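Local coordinates for protein isocitrate dehydrogenase [NAD] subunit 1, mitochondrial (Saccharomyces cerevisiae, PDB 3BLX) that catalyses, within an octamer with subunit 2, the oxidative decarboxylation of isocitrate to 2-oxoglutarate by NAD in the citric acid cycle, and also binds mitochondrial mRNA leaders, at residues T38-E43 against T296-H301; M291-T296 against K313-T318. All coordinates share one frame; numbering follows the deposited sequence.

Both contacts use helix 289-302, which meets helix 27-42 in contact 1 and helix 306-320 in contact 2. They share Thr296, and their centres are 9 Å apart in the same half of the subunit. Packing between them is direct: Ile39 CD1 lies 3.7 Å from Ile292 CD1, and the Phe40 ring also packs against Ser295. The segments interleave in sequence, bringing the N-terminal part next to the C-terminal part, as in the large domain of isocitrate and isopropylmalate dehydrogenases. Both contacts lie away from the probable substrate arginines, Arg98 and Arg129, and from Lys183, probably critical for catalysis.

Contact 1 (T38-E43 against T296-H301)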
# COMPACT_ATOMS: atom_id res chain seq x y z
N THR E 38 9.61 -7.64 -40.25
CA THR E 38 10.49 -8.10 -41.34
C THR E 38 11.93 -7.57 -41.20
O THR E 38 12.89 -8.33 -41.26
CB THR E 38 9.91 -7.70 -42.74
OG1 THR E 38 8.66 -8.36 -42.97
CG2 THR E 38 10.86 -8.09 -43.84
N ILE E 39 12.07 -6.27 -41.05
CA ILE E 39 13.39 -5.72 -40.79
C ILE E 39 14.04 -6.32 -39.54
O ILE E 39 15.25 -6.54 -39.49
CB ILE E 39 13.33 -4.21 -40.62
CG1 ILE E 39 12.77 -3.56 -41.89
CG2 ILE E 39 14.70 -3.67 -40.27
CD1 ILE E 39 12.56 -2.05 -41.77
N PHE E 40 13.24 -6.59 -38.52
CA PHE E 40 13.78 -7.11 -37.26
C PHE E 40 14.31 -8.53 -37.37
O PHE E 40 15.37 -8.82 -36.87
CB PHE E 40 12.77 -7.00 -36.11
CG PHE E 40 12.82 -5.68 -35.36
CD1 PHE E 40 13.11 -4.50 -36.01
CD2 PHE E 40 12.54 -5.63 -34.02
CE1 PHE E 40 13.14 -3.31 -35.33
CE2 PHE E 40 12.57 -4.45 -33.34
CZ PHE E 40 12.87 -3.28 -33.99
N GLU E 41 13.57 -9.42 -38.02
CA GLU E 41 14.06 -10.78 -38.25
C GLU E 41 15.30 -10.77 -39.15
O GLU E 41 16.21 -11.58 -38.96
CB GLU E 41 12.97 -11.68 -38.86
CG GLU E 41 12.66 -11.40 -40.32
CD GLU E 41 11.74 -12.45 -40.95
OE1 GLU E 41 11.28 -12.22 -42.10
OE2 GLU E 41 11.48 -13.49 -40.30
N ALA E 42 15.35 -9.84 -40.09
CA ALA E 42 16.45 -9.76 -41.05
C ALA E 42 17.73 -9.35 -40.36
O ALA E 42 18.81 -9.72 -40.77
CB ALA E 42 16.12 -8.77 -42.14
N GLU E 43 17.59 -8.55 -39.31
CA GLU E 43 18.73 -8.04 -38.58
C GLU E 43 19.01 -8.98 -37.40
O GLU E 43 19.96 -8.80 -36.65
CB GLU E 43 18.40 -6.64 -38.08
CG GLU E 43 19.60 -5.83 -37.72
CD GLU E 43 20.39 -5.40 -38.93
OE1 GLU E 43 21.56 -4.98 -38.76
OE2 GLU E 43 19.86 -5.49 -40.05
N THR E 296 12.84 2.26 -33.65
CA THR E 296 14.21 2.48 -33.23
C THR E 296 14.28 3.22 -31.90
O THR E 296 15.17 2.97 -31.11
CB THR E 296 15.08 3.15 -34.32
OG1 THR E 296 14.77 4.54 -34.40
CG2 THR E 296 14.83 2.49 -35.64
N LEU E 297 13.32 4.11 -31.65
CA LEU E 297 13.18 4.72 -30.32
C LEU E 297 13.05 3.62 -29.28
O LEU E 297 13.64 3.70 -28.21
CB LEU E 297 11.97 5.64 -30.25
CG LEU E 297 12.08 6.96 -31.00
CD1 LEU E 297 10.86 7.84 -30.78
CD2 LEU E 297 13.32 7.68 -30.56
N MET E 298 12.28 2.60 -29.60
CA MET E 298 12.11 1.45 -28.72
C MET E 298 13.43 0.70 -28.51
O MET E 298 13.76 0.31 -27.40
CB MET E 298 11.02 0.51 -29.25
CG MET E 298 10.74 -0.62 -28.32
SD MET E 298 9.72 -1.88 -29.07
CE MET E 298 10.85 -2.48 -30.35
N LEU E 299 14.18 0.50 -29.59
CA LEU E 299 15.48 -0.17 -29.49
C LEU E 299 16.41 0.60 -28.54
O LEU E 299 17.00 0.01 -27.63
CB LEU E 299 16.11 -0.32 -30.87
CG LEU E 299 15.44 -1.35 -31.80
CD1 LEU E 299 16.03 -1.29 -33.18
CD2 LEU E 299 15.51 -2.77 -31.25
N ASN E 300 16.53 1.91 -28.75
CA ASN E 300 17.29 2.78 -27.85
C ASN E 300 16.91 2.55 -26.39
O ASN E 300 17.77 2.37 -25.53
CB ASN E 300 17.03 4.25 -28.19
CG ASN E 300 17.79 4.72 -29.43
OD1 ASN E 300 18.73 4.06 -29.90
ND2 ASN E 300 17.40 5.87 -29.96
N HIS E 301 15.62 2.55 -26.13
CA HIS E 301 15.11 2.38 -24.79
C HIS E 301 15.45 1.01 -24.19
O HIS E 301 15.69 0.88 -22.99
CB HIS E 301 13.60 2.54 -24.82
CG HIS E 301 13.00 2.83 -23.49
ND1 HIS E 301 12.34 1.88 -22.75
CD2 HIS E 301 12.95 3.98 -22.76
CE1 HIS E 301 11.91 2.41 -21.62
NE2 HIS E 301 12.26 3.69 -21.61
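The Phe40 ring points its far end at Met298 and Leu299. Met298 CE meets the rim of the ring almost level with it, 4.0 Å from Phe40 CE2, while Leu299 comes from the opposite direction and meets the ring obliquely with its forked end. Phe40 CZ faces that fork, 3.8 Å from Leu299 CD1 and just as close to Leu299 CD2. The Met298 chain leaves its helix with CG anti to the backbone N (chi1 -175°) and bends at its last torsion (chi3 66°), which carries the terminal methyl to the ring while CG and SD stay back. Contact across the two segments is purely apolar, through three buried side chains. A serine in place of Phe40 would probably leave the Leu299 methyls and Met298 CE without their shared partner and open a gap between the two helices. The ring also meets that of Trp49, their planes at about 30°, and touches Ile45. Beyond it, Met298 packs on Phe269 of strand 267-269 and Leu299 on Ala308 of helix 306-320, while Ile39 and Ala42 face helix 335-347 and Glu43 makes a salt bridge to Arg310.

Contact 2 (M291-T296 against K313-T318); sequences MILSST and KAVHET
Val315 reaches from helix 306-320 toward helix 289-302 and gives one methyl to each of two consecutive residues. Its CG1 lies 3.9 Å from Ile292 CG2, the two side chains running antiparallel as they pass. Its CG2 takes the other neighbour, 4.0 Å from Leu293 CD2, and here the side chains run at a slant to one another. For Ile292 the touching atom is the short branch: CG2 stands anti to the backbone N, while the longer CG1 arm lies beside that nitrogen and leaves Val315 aside. Leu293 starts off to one side of the facing helix, but its end turns in to meet the valine. The His316 ring, rising from the next position, stands more loosely by, its NE2 4.5 Å from Leu293 CD2, and touches Leu113. These residues join the arms of an antiparallel helical hairpin, in which helices 289-302 and 306-320 follow one another across a short loop. Within each arm a threonine hydroxyl turns back onto its own helix. Thr296 OG1 donates to Leu293 O at 2.9 Å, the hydroxyl oxygen standing 21° off the plane of that carbonyl. Ala314 O accepts two bonds, from Thr318 OG1 at 2.9 Å and from Thr318 N, one from above and one from below the carbonyl plane. Ile292 also packs on Ser35 of helix 27-42, and Thr318 on Phe338 and Ile342 of helix 335-347.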
# COMPACT_ATOMS: atom_id res chain seq x y z
N MET E 291 6.46 4.14 -38.23
CA MET E 291 6.52 2.90 -37.45
C MET E 291 7.97 2.40 -37.26
O MET E 291 8.36 2.05 -36.16
CB MET E 291 5.66 1.81 -38.08
CG MET E 291 5.46 0.65 -37.21
SD MET E 291 4.69 1.13 -35.67
CE MET E 291 3.03 1.50 -36.22
N ILE E 292 8.77 2.40 -38.32
CA ILE E 292 10.13 1.94 -38.22
C ILE E 292 10.97 2.83 -37.28
O ILE E 292 11.70 2.33 -36.43
CB ILE E 292 10.80 1.88 -39.61
CG1 ILE E 292 9.97 1.00 -40.56
CG2 ILE E 292 12.23 1.33 -39.48
CD1 ILE E 292 10.46 0.98 -42.01
N LEU E 293 10.87 4.14 -37.47
CA LEU E 293 11.60 5.08 -36.63
C LEU E 293 11.15 5.00 -35.16
O LEU E 293 11.95 5.13 -34.24
CB LEU E 293 11.44 6.50 -37.16
CG LEU E 293 12.14 6.71 -38.50
CD1 LEU E 293 12.06 8.16 -38.95
CD2 LEU E 293 13.58 6.26 -38.39
N SER E 294 9.86 4.79 -34.94
CA SER E 294 9.36 4.61 -33.60
C SER E 294 9.98 3.34 -33.06
O SER E 294 10.34 3.26 -31.90
CB SER E 294 7.84 4.50 -33.60
OG SER E 294 7.26 5.74 -33.94
N SER E 295 10.10 2.36 -33.94
CA SER E 295 10.73 1.08 -33.64
C SER E 295 12.13 1.28 -33.11
O SER E 295 12.57 0.52 -32.25
CB SER E 295 10.82 0.25 -34.93
OG SER E 295 10.91 -1.11 -34.63
N THR E 296 12.84 2.26 -33.65
CA THR E 296 14.21 2.48 -33.23
C THR E 296 14.28 3.22 -31.90
O THR E 296 15.17 2.97 -31.11
CB THR E 296 15.08 3.15 -34.32
OG1 THR E 296 14.77 4.54 -34.40
CG2 THR E 296 14.83 2.49 -35.64
N LYS E 313 20.01 4.51 -40.09
CA LYS E 313 20.83 4.94 -41.23
C LYS E 313 20.27 4.35 -42.53
O LYS E 313 20.11 5.04 -43.53
CB LYS E 313 22.29 4.52 -41.03
CG LYS E 313 23.26 5.15 -42.00
CD LYS E 313 24.69 4.69 -41.73
CE LYS E 313 25.67 5.41 -42.63
NZ LYS E 313 27.08 5.04 -42.30
N ALA E 314 19.95 3.07 -42.49
CA ALA E 314 19.28 2.43 -43.62
C ALA E 314 18.04 3.19 -44.14
O ALA E 314 17.91 3.39 -45.34
CB ALA E 314 18.94 0.96 -43.28
N VAL E 315 17.12 3.60 -43.27
CA VAL E 315 15.92 4.22 -43.79
C VAL E 315 16.19 5.65 -44.24
O VAL E 315 15.59 6.09 -45.21
CB VAL E 315 14.65 4.12 -42.86
CG1 VAL E 315 14.79 3.03 -41.83
CG2 VAL E 315 14.32 5.44 -42.21
N HIS E 316 17.09 6.35 -43.56
CA HIS E 316 17.43 7.71 -43.98
C HIS E 316 18.10 7.71 -45.35
O HIS E 316 17.85 8.59 -46.17
CB HIS E 316 18.34 8.37 -42.96
CG HIS E 316 17.64 8.72 -41.68
ND1 HIS E 316 16.47 9.45 -41.65
CD2 HIS E 316 17.95 8.45 -40.39
CE1 HIS E 316 16.09 9.61 -40.40
NE2 HIS E 316 16.96 9.00 -39.61
N GLU E 317 18.94 6.70 -45.58
CA GLU E 317 19.67 6.53 -46.82
C GLU E 317 18.69 6.15 -47.92
O GLU E 317 18.71 6.74 -49.00
CB GLU E 317 20.71 5.43 -46.65
CG GLU E 317 21.86 5.44 -47.65
CD GLU E 317 22.97 4.47 -47.25
OE1 GLU E 317 23.53 4.62 -46.14
OE2 GLU E 317 23.28 3.56 -48.05
N THR E 318 17.83 5.18 -47.64
CA THR E 318 16.84 4.76 -48.62
C THR E 318 15.92 5.91 -49.07
O THR E 318 15.60 6.01 -50.25
CB THR E 318 15.99 3.62 -48.10
OG1 THR E 318 16.82 2.48 -47.86
CG2 THR E 318 14.91 3.26 -49.12